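Local coordinates for lipopolysaccharide export system protein LptH (Pseudomonas aeruginosa, PDB 4UU4) that binds lipopolysaccharide and is required for its translocation across the periplasm from the inner to the outer membrane, possibly as part of a bridge between them, at residues L120-K125 / V157-P162; L42-G47 / L71-N76; D100-Y105 / V126-N131. All blocks are in the same frame, centred on the assembly; numbering follows the deposited sequence.

Contact 1 (L120-K125 / V157-P162)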
ATOM      1  N   LEU A 120      -0.741  -5.835   1.712  1.00 32.62           N
ATOM      2  CA  LEU A 120      -2.159  -5.588   1.914  1.00 24.83           C
ATOM      3  C   LEU A 120      -2.728  -6.682   2.806  1.00 26.12           C
ATOM      4  O   LEU A 120      -2.586  -7.864   2.509  1.00 27.95           O
ATOM      5  CB  LEU A 120      -2.881  -5.596   0.565  1.00 25.03           C
ATOM      6  CG  LEU A 120      -2.220  -4.765  -0.540  1.00 34.23           C
ATOM      7  CD1 LEU A 120      -1.918  -5.616  -1.762  1.00 37.22           C
ATOM      8  CD2 LEU A 120      -3.091  -3.587  -0.924  1.00 43.03           C
ATOM      9  N   ILE A 121      -3.361  -6.286   3.903  1.00 27.21           N
ATOM     10  CA  ILE A 121      -3.950  -7.239   4.832  1.00 28.24           C
ATOM     11  C   ILE A 121      -5.452  -7.001   4.724  1.00 33.40           C
ATOM     12  O   ILE A 121      -5.890  -5.941   4.261  1.00 28.94           O
ATOM     13  CB  ILE A 121      -3.223  -7.231   6.194  1.00 25.32           C
ATOM     14  CG1 ILE A 121      -1.745  -7.585   6.015  1.00 30.83           C
ATOM     15  CG2 ILE A 121      -3.876  -8.195   7.172  1.00 28.21           C
ATOM     16  CD1 ILE A 121      -1.062  -8.008   7.296  1.00 32.17           C
ATOM     17  N   ASP A 122      -6.220  -8.006   5.146  1.00 34.85           N
ATOM     18  CA  ASP A 122      -7.687  -7.951   5.382  1.00 29.76           C
ATOM     19  C   ASP A 122      -8.690  -7.461   4.347  1.00 25.85           C
ATOM     20  O   ASP A 122      -9.165  -6.332   4.412  1.00 31.90           O
ATOM     21  CB  ASP A 122      -8.013  -7.141   6.623  1.00 21.33           C
ATOM     22  CG  ASP A 122      -9.145  -7.759   7.416  1.00 29.48           C
ATOM     23  OD1 ASP A 122      -9.817  -8.662   6.883  1.00 39.82           O
ATOM     24  OD2 ASP A 122      -9.359  -7.341   8.577  1.00 27.09           O
ATOM     25  N   GLN A 123      -9.037  -8.342   3.423  1.00 23.66           N
ATOM     26  CA  GLN A 123      -9.700  -8.043   2.157  1.00 28.97           C
ATOM     27  C   GLN A 123      -8.756  -7.571   1.025  1.00 31.89           C
ATOM     28  O   GLN A 123      -9.138  -6.762   0.183  1.00 18.69           O
ATOM     29  CB  GLN A 123     -10.887  -7.122   2.343  1.00 24.96           C
ATOM     30  CG  GLN A 123     -11.887  -7.715   3.307  1.00 22.50           C
ATOM     31  CD  GLN A 123     -12.795  -6.682   3.923  1.00 24.00           C
ATOM     32  OE1 GLN A 123     -13.271  -6.853   5.044  1.00 31.60           O
ATOM     33  NE2 GLN A 123     -13.050  -5.604   3.193  1.00 24.81           N
ATOM     34  N   ALA A 124      -7.544  -8.115   1.022  1.00 19.43           N
ATOM     35  CA  ALA A 124      -6.530  -7.738   0.049  1.00 29.39           C
ATOM     36  C   ALA A 124      -6.994  -7.958  -1.393  1.00 29.89           C
ATOM     37  O   ALA A 124      -7.306  -9.077  -1.794  1.00 28.51           O
ATOM     38  CB  ALA A 124      -5.244  -8.501   0.318  1.00 28.30           C
ATOM     39  N   LYS A 125      -7.040  -6.879  -2.169  1.00 30.51           N
ATOM     40  CA  LYS A 125      -7.392  -6.970  -3.578  1.00 25.53           C
ATOM     41  C   LYS A 125      -6.303  -6.304  -4.411  1.00 26.31           C
ATOM     42  O   LYS A 125      -5.623  -5.405  -3.934  1.00 22.82           O
ATOM     43  CB  LYS A 125      -8.748  -6.308  -3.838  1.00 28.34           C
ATOM     44  CG  LYS A 125      -9.435  -6.749  -5.126  1.00 33.66           C
ATOM     45  CD  LYS A 125     -10.652  -5.884  -5.439  1.00 46.70           C
ATOM     46  CE  LYS A 125     -11.603  -5.789  -4.252  1.00 59.96           C
ATOM     47  NZ  LYS A 125     -12.709  -4.809  -4.484  1.00 69.25           N
ATOM     48  N   VAL A 157      -7.176 -11.501  10.924  1.00 61.64           N
ATOM     49  CA  VAL A 157      -8.044 -10.712  10.050  1.00 37.60           C
ATOM     50  C   VAL A 157      -9.493 -10.644  10.522  1.00 31.46           C
ATOM     51  O   VAL A 157      -9.986 -11.547  11.193  1.00 37.64           O
ATOM     52  CB  VAL A 157      -8.038 -11.279   8.611  1.00 31.92           C
ATOM     53  CG1 VAL A 157      -6.648 -11.211   8.011  1.00 40.00           C
ATOM     54  CG2 VAL A 157      -8.537 -12.710   8.602  1.00 31.56           C
ATOM     55  N   THR A 158     -10.180  -9.570  10.152  1.00 31.37           N
ATOM     56  CA  THR A 158     -11.581  -9.410  10.515  1.00 33.71           C
ATOM     57  C   THR A 158     -12.462 -10.134   9.506  1.00 32.05           C
ATOM     58  O   THR A 158     -13.587 -10.524   9.810  1.00 36.65           O
ATOM     59  CB  THR A 158     -11.982  -7.928  10.587  1.00 27.51           C
ATOM     60  OG1 THR A 158     -11.770  -7.308   9.315  1.00 23.34           O
ATOM     61  CG2 THR A 158     -11.146  -7.215  11.624  1.00 28.03           C
ATOM     62  N   SER A 159     -11.933 -10.313   8.303  1.00 28.22           N
ATOM     63  CA  SER A 159     -12.638 -11.057   7.267  1.00 40.14           C
ATOM     64  C   SER A 159     -11.840 -12.276   6.826  1.00 40.34           C
ATOM     65  O   SER A 159     -11.076 -12.205   5.867  1.00 42.17           O
ATOM     66  CB  SER A 159     -12.925 -10.163   6.062  1.00 37.80           C
ATOM     67  OG  SER A 159     -13.826  -9.129   6.407  1.00 58.46           O
ATOM     68  N   PRO A 160     -12.024 -13.405   7.536  1.00 34.52           N
ATOM     69  CA  PRO A 160     -11.311 -14.652   7.215  1.00 36.08           C
ATOM     70  C   PRO A 160     -11.564 -15.140   5.794  1.00 34.52           C
ATOM     71  O   PRO A 160     -12.707 -15.209   5.348  1.00 33.47           O
ATOM     72  CB  PRO A 160     -11.890 -15.643   8.228  1.00 40.37           C
ATOM     73  CG  PRO A 160     -12.331 -14.788   9.371  1.00 41.13           C
ATOM     74  CD  PRO A 160     -12.855 -13.539   8.738  1.00 36.97           C
ATOM     75  N   ARG A 161     -10.486 -15.471   5.092  1.00 36.07           N
ATOM     76  CA  ARG A 161     -10.568 -15.936   3.712  1.00 34.18           C
ATOM     77  C   ARG A 161      -9.437 -16.927   3.431  1.00 29.76           C
ATOM     78  O   ARG A 161      -8.416 -16.562   2.852  1.00 28.92           O
ATOM     79  CB  ARG A 161     -10.484 -14.747   2.754  1.00 32.78           C
ATOM     80  CG  ARG A 161     -10.830 -15.068   1.313  1.00 35.64           C
ATOM     81  CD  ARG A 161     -10.417 -13.937   0.383  1.00 37.11           C
ATOM     82  NE  ARG A 161     -10.784 -14.210  -1.004  1.00 36.49           N
ATOM     83  CZ  ARG A 161     -11.843 -13.689  -1.614  1.00 42.34           C
ATOM     84  NH1 ARG A 161     -12.645 -12.856  -0.964  1.00 43.18           N
ATOM     85  NH2 ARG A 161     -12.097 -13.998  -2.879  1.00 52.23           N
ATOM     86  N   PRO A 162      -9.616 -18.186   3.856  1.00 36.36           N
ATOM     87  CA  PRO A 162      -8.581 -19.229   3.782  1.00 41.47           C
ATOM     88  C   PRO A 162      -8.174 -19.604   2.357  1.00 40.97           C
ATOM     89  O   PRO A 162      -7.140 -20.244   2.164  1.00 40.60           O
ATOM     90  CB  PRO A 162      -9.244 -20.425   4.474  1.00 42.91           C
ATOM     91  CG  PRO A 162     -10.317 -19.823   5.330  1.00 36.46           C
ATOM     92  CD  PRO A 162     -10.829 -18.669   4.537  1.00 33.53           C
TER
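At the corner where the chain leaves strand 117-121 in one sheet of the β-jellyroll and enters strand 124-128 in the other, D122 and Q123 bind T158 and S159 of the loop V157-P162. The carboxylate of D122 does most of the work, accepting three hydrogen bonds from two consecutive residues. OD1 receives the backbone N of S159 at 3.0 Å on its syn lone pair. OD2 takes both the backbone N of T158, at 2.9 Å and nearly straight (164° at the hydrogen), and the hydroxyl OG1 of T158, at 2.5 Å. These two donors stand on opposite faces of the carboxylate plane, each meeting OD2 on its syn side. With OG1 between the backbone N and the carbonyl carbon (chi1 60°), the hydroxyl of T158 lies beside its own amide, and both reach OD2. Next along the corner, Q123 stretches out beyond CG, and its OE1 accepts the S159 hydroxyl OG at 2.7 Å, the donor lying 20° off the carbonyl plane. V157 CB lies 3.6 Å from D122 OD1, a carbon-to-oxygen contact; the apolar contact is that of V157 CG1 with I121 CG2 at 4.2 Å, the side chains crossing at about a right angle. Further along the loop, R161 N bonds E136 OE2, while the backbone of D122 is paired with L107. D122 and Q123 both have positive phi, which turns the chain between the faces; such a sheet-to-sheet corner, here bound to a loop by an aspartate and the glutamine after it, belongs to the β-jellyroll of the LptA family.

Contact 2 (L42-G47 / L71-N76)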
ATOM      1  N   LEU A  42       3.742  15.409  14.105  1.00 45.86           N
ATOM      2  CA  LEU A  42       5.078  14.904  13.820  1.00 49.75           C
ATOM      3  C   LEU A  42       5.961  14.794  15.062  1.00 53.20           C
ATOM      4  O   LEU A  42       6.231  15.780  15.742  1.00 51.47           O
ATOM      5  CB  LEU A  42       5.754  15.780  12.764  1.00 59.09           C
ATOM      6  CG  LEU A  42       7.241  15.551  12.492  1.00 71.30           C
ATOM      7  CD1 LEU A  42       7.381  14.186  11.865  1.00120.64           C
ATOM      8  CD2 LEU A  42       7.782  16.590  11.546  1.00 81.52           C
ATOM      9  N   ASP A  43       6.398  13.576  15.356  1.00 52.91           N
ATOM     10  CA  ASP A  43       7.327  13.350  16.453  1.00 52.52           C
ATOM     11  C   ASP A  43       8.728  13.157  15.890  1.00 51.84           C
ATOM     12  O   ASP A  43       9.159  12.033  15.654  1.00 51.94           O
ATOM     13  CB  ASP A  43       6.904  12.131  17.270  1.00 53.01           C
ATOM     14  CG  ASP A  43       7.337  12.226  18.718  1.00 59.87           C
ATOM     15  OD1 ASP A  43       8.387  12.847  18.989  1.00 59.39           O
ATOM     16  OD2 ASP A  43       6.621  11.682  19.586  1.00 63.27           O
ATOM     17  N   ASP A  44       9.435  14.261  15.675  1.00 60.21           N
ATOM     18  CA  ASP A  44      10.757  14.212  15.058  1.00 63.62           C
ATOM     19  C   ASP A  44      11.798  13.552  15.955  1.00 66.19           C
ATOM     20  O   ASP A  44      12.885  13.203  15.497  1.00 80.62           O
ATOM     21  CB  ASP A  44      11.223  15.612  14.654  1.00 75.54           C
ATOM     22  CG  ASP A  44      12.237  15.582  13.525  1.00 83.54           C
ATOM     23  OD1 ASP A  44      12.166  14.656  12.687  1.00 84.66           O
ATOM     24  OD2 ASP A  44      13.099  16.485  13.469  1.00 83.18           O
ATOM     25  N   LYS A  45      11.466  13.388  17.233  1.00 62.26           N
ATOM     26  CA  LYS A  45      12.338  12.671  18.158  1.00 71.97           C
ATOM     27  C   LYS A  45      12.229  11.166  17.933  1.00 71.54           C
ATOM     28  O   LYS A  45      13.238  10.471  17.815  1.00 69.98           O
ATOM     29  CB  LYS A  45      11.998  13.023  19.608  1.00 74.16           C
ATOM     30  CG  LYS A  45      13.029  13.906  20.292  1.00 77.49           C
ATOM     31  CD  LYS A  45      12.553  14.364  21.662  1.00 80.08           C
ATOM     32  CE  LYS A  45      13.667  15.068  22.417  1.00 85.47           C
ATOM     33  NZ  LYS A  45      13.197  16.299  23.107  1.00 87.83           N
ATOM     34  N   GLN A  46      10.996  10.672  17.875  1.00 76.69           N
ATOM     35  CA  GLN A  46      10.739   9.274  17.558  1.00 79.94           C
ATOM     36  C   GLN A  46      11.038   8.996  16.088  1.00 78.15           C
ATOM     37  O   GLN A  46      11.612   7.963  15.748  1.00 78.51           O
ATOM     38  CB  GLN A  46       9.282   8.913  17.865  1.00 84.20           C
ATOM     39  CG  GLN A  46       9.050   8.230  19.207  1.00 96.82           C
ATOM     40  CD  GLN A  46       9.105   9.184  20.389  1.00107.10           C
ATOM     41  OE1 GLN A  46      10.075   9.919  20.572  1.00115.48           O
ATOM     42  NE2 GLN A  46       8.057   9.169  21.204  1.00107.73           N
ATOM     43  N   GLY A  47      10.651   9.929  15.225  1.00 66.62           N
ATOM     44  CA  GLY A  47      10.778   9.747  13.791  1.00 60.40           C
ATOM     45  C   GLY A  47       9.484   9.194  13.230  1.00 55.11           C
ATOM     46  O   GLY A  47       9.478   8.449  12.253  1.00 51.70           O
ATOM     47  N   LEU A  71       3.727   7.447   9.073  1.00 33.22           N
ATOM     48  CA  LEU A  71       5.053   7.297   8.487  1.00 29.95           C
ATOM     49  C   LEU A  71       6.059   7.015   9.584  1.00 39.64           C
ATOM     50  O   LEU A  71       6.141   7.760  10.567  1.00 47.88           O
ATOM     51  CB  LEU A  71       5.484   8.565   7.755  1.00 28.45           C
ATOM     52  CG  LEU A  71       4.490   9.249   6.825  1.00 32.81           C
ATOM     53  CD1 LEU A  71       5.181  10.345   6.032  1.00 39.53           C
ATOM     54  CD2 LEU A  71       3.847   8.255   5.900  1.00 36.86           C
ATOM     55  N   LYS A  72       6.825   5.941   9.417  1.00 37.69           N
ATOM     56  CA  LYS A  72       7.922   5.671  10.333  1.00 38.16           C
ATOM     57  C   LYS A  72       9.226   5.967   9.616  1.00 41.65           C
ATOM     58  O   LYS A  72       9.400   5.587   8.461  1.00 42.97           O
ATOM     59  CB  LYS A  72       7.888   4.223  10.816  1.00 40.12           C
ATOM     60  CG  LYS A  72       6.610   3.859  11.560  1.00 49.76           C
ATOM     61  CD  LYS A  72       6.610   2.395  11.973  1.00125.66           C
ATOM     62  CE  LYS A  72       5.352   2.025  12.752  1.00 57.76           C
ATOM     63  NZ  LYS A  72       4.120   2.000  11.907  1.00 58.52           N
ATOM     64  N   GLN A  73      10.131   6.654  10.306  1.00 44.68           N
ATOM     65  CA  GLN A  73      11.395   7.092   9.724  1.00 46.18           C
ATOM     66  C   GLN A  73      12.544   6.180  10.144  1.00 56.16           C
ATOM     67  O   GLN A  73      12.561   5.673  11.260  1.00 60.52           O
ATOM     68  CB  GLN A  73      11.675   8.537  10.150  1.00 97.64           C
ATOM     69  CG  GLN A  73      12.841   9.199   9.454  1.00 99.91           C
ATOM     70  CD  GLN A  73      12.900  10.691   9.715  1.00 93.93           C
ATOM     71  OE1 GLN A  73      11.996  11.263  10.325  1.00 93.44           O
ATOM     72  NE2 GLN A  73      13.969  11.331   9.251  1.00 90.61           N
ATOM     73  N   ASP A  74      13.498   5.964   9.243  1.00 62.22           N
ATOM     74  CA  ASP A  74      14.673   5.156   9.567  1.00 62.02           C
ATOM     75  C   ASP A  74      15.933   6.007   9.552  1.00 58.08           C
ATOM     76  O   ASP A  74      15.858   7.222   9.399  1.00 58.45           O
ATOM     77  CB  ASP A  74      14.799   3.938   8.628  1.00 71.51           C
ATOM     78  CG  ASP A  74      15.388   4.273   7.247  1.00 79.33           C
ATOM     79  OD1 ASP A  74      15.621   5.455   6.915  1.00 81.80           O
ATOM     80  OD2 ASP A  74      15.611   3.322   6.470  1.00 81.28           O
ATOM     81  N   LYS A  75      17.086   5.369   9.698  1.00 58.16           N
ATOM     82  CA  LYS A  75      18.344   6.066   9.480  1.00 72.24           C
ATOM     83  C   LYS A  75      18.444   6.378   7.983  1.00 79.05           C
ATOM     84  O   LYS A  75      18.663   5.469   7.183  1.00 86.53           O
ATOM     85  CB  LYS A  75      19.530   5.219   9.963  1.00 69.88           C
ATOM     86  CG  LYS A  75      19.520   4.901  11.466  1.00 72.99           C
ATOM     87  CD  LYS A  75      18.779   3.602  11.784  1.00 73.85           C
ATOM     88  CE  LYS A  75      18.669   3.349  13.288  1.00 78.63           C
ATOM     89  NZ  LYS A  75      17.689   4.249  13.969  1.00 77.32           N
ATOM     90  N   ASN A  76      18.234   7.658   7.646  1.00 93.09           N
ATOM     91  CA  ASN A  76      18.229   8.247   6.284  1.00 97.26           C
ATOM     92  C   ASN A  76      16.992   8.267   5.374  1.00 94.66           C
ATOM     93  O   ASN A  76      17.050   8.795   4.264  1.00 99.10           O
ATOM     94  CB  ASN A  76      19.085   7.486   5.262  1.00104.59           C
ATOM     95  CG  ASN A  76      20.536   7.405   5.670  1.00112.60           C
ATOM     96  OD1 ASN A  76      21.263   8.397   5.620  1.00118.98           O
ATOM     97  ND2 ASN A  76      20.971   6.218   6.073  1.00113.53           N
TER
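The side-chain amide of Q73 and the carboxylate of D44 are the two flat groups that approach each other here, their planes 29° apart. Q73 OE1 lies 4.1 Å from D44 OD1; both atoms are acceptors, so the pair is a loose juxtaposition and not a bond. The CA of G47 stands obliquely above the amide, 4.0 Å from Q73 OE1, on the same side of the amide plane as D44 OD1. Q73 reaches this position with CG anti to its backbone N (chi1 -171°) and an extended chain beyond, which carries the amide past G47 toward the bend at D44. The third flat group, the peptide carbonyl of G47, supplies the polar link of the contact: its O accepts the backbone N of Q73 at 2.7 Å, with the donor nearly along the C=O axis (165°), although the bond is bent at the hydrogen. Q73 CB also lies against this oxygen, 3.0 Å from G47 O.

This bond adds one more link at the end of the antiparallel pairing between strands 48-52 and 68-72, in which L71 is bonded to A49. On the other side G47 closes the β-hairpin of strands 39-43 and 48-52. D44, K45 and Q46 have right-handed helical angles, G47 turns to positive phi, and G47 N returns to D43 O at 2.6 Å, an α-turn. After K72 the chain leaves the strand, and D74 OD1 accepts the backbone N of G77 in the loop that leads to strand 81-85.

Contact 3 (D100-Y105 / V126-N131)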
ATOM      1  N   ASP A 100      -0.502   0.733 -17.919  1.00 88.25           N
ATOM      2  CA  ASP A 100      -0.637  -0.432 -17.053  1.00 76.56           C
ATOM      3  C   ASP A 100      -0.675  -0.024 -15.583  1.00 71.15           C
ATOM      4  O   ASP A 100       0.206  -0.390 -14.806  1.00 75.59           O
ATOM      5  CB  ASP A 100       0.508  -1.417 -17.297  1.00 70.10           C
ATOM      6  CG  ASP A 100       1.803  -0.724 -17.673  1.00 71.05           C
ATOM      7  OD1 ASP A 100       1.988  -0.416 -18.869  1.00 74.31           O
ATOM      8  OD2 ASP A 100       2.635  -0.485 -16.773  1.00 71.83           O
ATOM      9  N   VAL A 101      -1.699   0.736 -15.212  1.00 57.75           N
ATOM     10  CA  VAL A 101      -1.853   1.197 -13.837  1.00 51.06           C
ATOM     11  C   VAL A 101      -2.422   0.109 -12.927  1.00 48.50           C
ATOM     12  O   VAL A 101      -3.498  -0.431 -13.187  1.00 52.39           O
ATOM     13  CB  VAL A 101      -2.735   2.466 -13.768  1.00 54.63           C
ATOM     14  CG1 VAL A 101      -3.816   2.427 -14.842  1.00 56.69           C
ATOM     15  CG2 VAL A 101      -3.343   2.635 -12.372  1.00 49.53           C
ATOM     16  N   THR A 102      -1.694  -0.202 -11.858  1.00 37.05           N
ATOM     17  CA  THR A 102      -2.094  -1.243 -10.919  1.00 40.44           C
ATOM     18  C   THR A 102      -2.765  -0.662  -9.677  1.00 35.98           C
ATOM     19  O   THR A 102      -2.223   0.239  -9.011  1.00 37.80           O
ATOM     20  CB  THR A 102      -0.902  -2.157 -10.516  1.00 41.47           C
ATOM     21  OG1 THR A 102       0.181  -1.363 -10.020  1.00 47.82           O
ATOM     22  CG2 THR A 102      -0.417  -2.955 -11.716  1.00 44.31           C
ATOM     23  N   LYS A 103      -3.959  -1.179  -9.391  1.00 38.34           N
ATOM     24  CA  LYS A 103      -4.717  -0.776  -8.217  1.00 27.73           C
ATOM     25  C   LYS A 103      -4.537  -1.815  -7.123  1.00 27.61           C
ATOM     26  O   LYS A 103      -4.317  -2.992  -7.398  1.00 31.38           O
ATOM     27  CB  LYS A 103      -6.201  -0.621  -8.553  1.00 29.00           C
ATOM     28  CG  LYS A 103      -6.492   0.403  -9.637  1.00 38.94           C
ATOM     29  CD  LYS A 103      -7.980   0.498  -9.921  1.00 44.17           C
ATOM     30  CE  LYS A 103      -8.276   1.530 -10.994  1.00 52.10           C
ATOM     31  NZ  LYS A 103      -9.709   1.524 -11.399  1.00 58.16           N
ATOM     32  N   ALA A 104      -4.620  -1.366  -5.878  1.00 35.78           N
ATOM     33  CA  ALA A 104      -4.477  -2.248  -4.733  1.00 37.32           C
ATOM     34  C   ALA A 104      -5.375  -1.777  -3.598  1.00 29.46           C
ATOM     35  O   ALA A 104      -5.494  -0.585  -3.333  1.00 28.61           O
ATOM     36  CB  ALA A 104      -3.026  -2.315  -4.288  1.00 30.15           C
ATOM     37  N   TYR A 105      -6.017  -2.728  -2.940  1.00 25.67           N
ATOM     38  CA  TYR A 105      -6.957  -2.409  -1.888  1.00 23.93           C
ATOM     39  C   TYR A 105      -6.680  -3.276  -0.684  1.00 26.73           C
ATOM     40  O   TYR A 105      -6.280  -4.429  -0.823  1.00 26.58           O
ATOM     41  CB  TYR A 105      -8.385  -2.656  -2.360  1.00 23.77           C
ATOM     42  CG  TYR A 105      -8.799  -1.853  -3.575  1.00 30.09           C
ATOM     43  CD1 TYR A 105      -8.602  -2.344  -4.866  1.00 36.08           C
ATOM     44  CD2 TYR A 105      -9.417  -0.618  -3.433  1.00 34.37           C
ATOM     45  CE1 TYR A 105      -8.999  -1.615  -5.976  1.00 46.85           C
ATOM     46  CE2 TYR A 105      -9.816   0.115  -4.535  1.00 41.78           C
ATOM     47  CZ  TYR A 105      -9.605  -0.385  -5.803  1.00 51.74           C
ATOM     48  OH  TYR A 105     -10.004   0.352  -6.896  1.00 57.56           O
ATOM     49  N   VAL A 126      -6.123  -6.766  -5.644  1.00 32.49           N
ATOM     50  CA  VAL A 126      -5.185  -6.153  -6.582  1.00 30.29           C
ATOM     51  C   VAL A 126      -5.748  -6.229  -7.993  1.00 32.56           C
ATOM     52  O   VAL A 126      -6.042  -7.315  -8.490  1.00 35.43           O
ATOM     53  CB  VAL A 126      -3.810  -6.857  -6.595  1.00 24.83           C
ATOM     54  CG1 VAL A 126      -2.946  -6.288  -7.704  1.00 26.86           C
ATOM     55  CG2 VAL A 126      -3.102  -6.716  -5.266  1.00 22.73           C
ATOM     56  N   ILE A 127      -5.893  -5.081  -8.644  1.00 28.82           N
ATOM     57  CA  ILE A 127      -6.347  -5.065 -10.025  1.00 35.15           C
ATOM     58  C   ILE A 127      -5.219  -4.662 -10.968  1.00 39.13           C
ATOM     59  O   ILE A 127      -4.806  -3.499 -10.997  1.00 39.25           O
ATOM     60  CB  ILE A 127      -7.553  -4.131 -10.222  1.00 36.56           C
ATOM     61  CG1 ILE A 127      -8.627  -4.417  -9.170  1.00 34.40           C
ATOM     62  CG2 ILE A 127      -8.124  -4.296 -11.616  1.00 42.43           C
ATOM     63  CD1 ILE A 127      -9.780  -3.435  -9.190  1.00 36.53           C
ATOM     64  N   GLN A 128      -4.711  -5.638 -11.721  1.00 42.62           N
ATOM     65  CA  GLN A 128      -3.722  -5.364 -12.757  1.00 43.26           C
ATOM     66  C   GLN A 128      -4.196  -5.815 -14.145  1.00 50.30           C
ATOM     67  O   GLN A 128      -4.330  -7.005 -14.424  1.00 53.44           O
ATOM     68  CB  GLN A 128      -2.328  -5.914 -12.390  1.00 42.03           C
ATOM     69  CG  GLN A 128      -2.120  -7.421 -12.464  1.00 56.22           C
ATOM     70  CD  GLN A 128      -0.656  -7.802 -12.308  1.00 62.46           C
ATOM     71  OE1 GLN A 128       0.036  -7.304 -11.418  1.00 58.01           O
ATOM     72  NE2 GLN A 128      -0.172  -8.673 -13.184  1.00 63.55           N
ATOM     73  N   GLU A 129      -4.480  -4.829 -14.996  1.00 52.05           N
ATOM     74  CA  GLU A 129      -4.840  -5.053 -16.396  1.00 61.88           C
ATOM     75  C   GLU A 129      -5.985  -6.049 -16.575  1.00 69.82           C
ATOM     76  O   GLU A 129      -5.850  -7.047 -17.286  1.00 69.60           O
ATOM     77  CB  GLU A 129      -3.611  -5.499 -17.188  1.00 65.46           C
ATOM     78  CG  GLU A 129      -2.350  -4.736 -16.810  1.00 69.07           C
ATOM     79  CD  GLU A 129      -1.106  -5.291 -17.469  1.00 77.28           C
ATOM     80  OE1 GLU A 129      -0.804  -4.875 -18.605  1.00 87.58           O
ATOM     81  OE2 GLU A 129      -0.426  -6.139 -16.852  1.00 75.78           O
ATOM     82  N   GLY A 130      -7.108  -5.780 -15.916  1.00 83.46           N
ATOM     83  CA  GLY A 130      -8.277  -6.635 -16.023  1.00 75.13           C
ATOM     84  C   GLY A 130      -8.208  -7.845 -15.108  1.00 71.70           C
ATOM     85  O   GLY A 130      -9.236  -8.394 -14.714  1.00 80.38           O
ATOM     86  N   ASN A 131      -6.992  -8.258 -14.769  1.00 56.89           N
ATOM     87  CA  ASN A 131      -6.784  -9.388 -13.869  1.00 44.05           C
ATOM     88  C   ASN A 131      -7.016  -9.015 -12.403  1.00 43.50           C
ATOM     89  O   ASN A 131      -6.281  -8.210 -11.833  1.00 43.92           O
ATOM     90  CB  ASN A 131      -5.381  -9.984 -14.064  1.00 47.64           C
ATOM     91  CG  ASN A 131      -5.171 -10.545 -15.467  1.00 54.84           C
ATOM     92  OD1 ASN A 131      -6.042 -10.432 -16.328  1.00 56.53           O
ATOM     93  ND2 ASN A 131      -4.008 -11.147 -15.701  1.00 55.95           N
TER
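K103 and I127 face each other as an antiparallel hydrogen-bonded pair, and the two backbone bonds of the contact run between them: K103 N to I127 O and I127 N to K103 O, both at 2.9 Å. Each acceptor also has a CA-H...O contact: T102 CA at 3.5 Å from I127 O and V126 CA at 3.4 Å from K103 O. A104 and V126 form the adjoining non-hydrogen-bonded pair.

Apolar packing divides between the two faces. On one, K103 CB lies 4.1 Å from I127 CB, and I127, with CG1 anti to its carbonyl carbon (chi1 -49°), brings CD1 to 3.8 Å from Y105 CE1. Y105 also makes a cation-pi contact with K125. On the other face A104 and V126 both touch L120 of the opposing sheet. T102 CG2 packs at 3.6 Å against Q128 CB, the side chains lying side by side, while T102 OG1 bonds Q93 O.

Across the two segments E129 OE1 comes nearest D100 CB (3.9 Å); the two carboxylates, of like charge, do not touch, and A96 N bonds D100 OD2. A type I' turn from Q128 to N131 joins strands 124-128 and 131-135 as a β-hairpin in the antiparallel sheet of the β-jellyroll.

In the fold
Contacts 1 and 3 adjoin, with centres about 17 Å apart, and share strand 124-128: contact 1 lies at the corner where that strand begins and contact 3 along its course to the following turn. K125 O and Y105 N, 2.9 Å apart, probably form a hydrogen bond that carries the strand pairing of contact 3 up to the corner. Across the two sheets, L120 CD2 packs at 3.3 Å from Y105 O. Contact 2 is remote, its centre about 29 Å from that of contact 1 and about 31 Å from that of contact 3, touching neither. It lies at the end of the jellyroll that carries edge strand 39-43, on the opposite side of the chain's centre from contact 3.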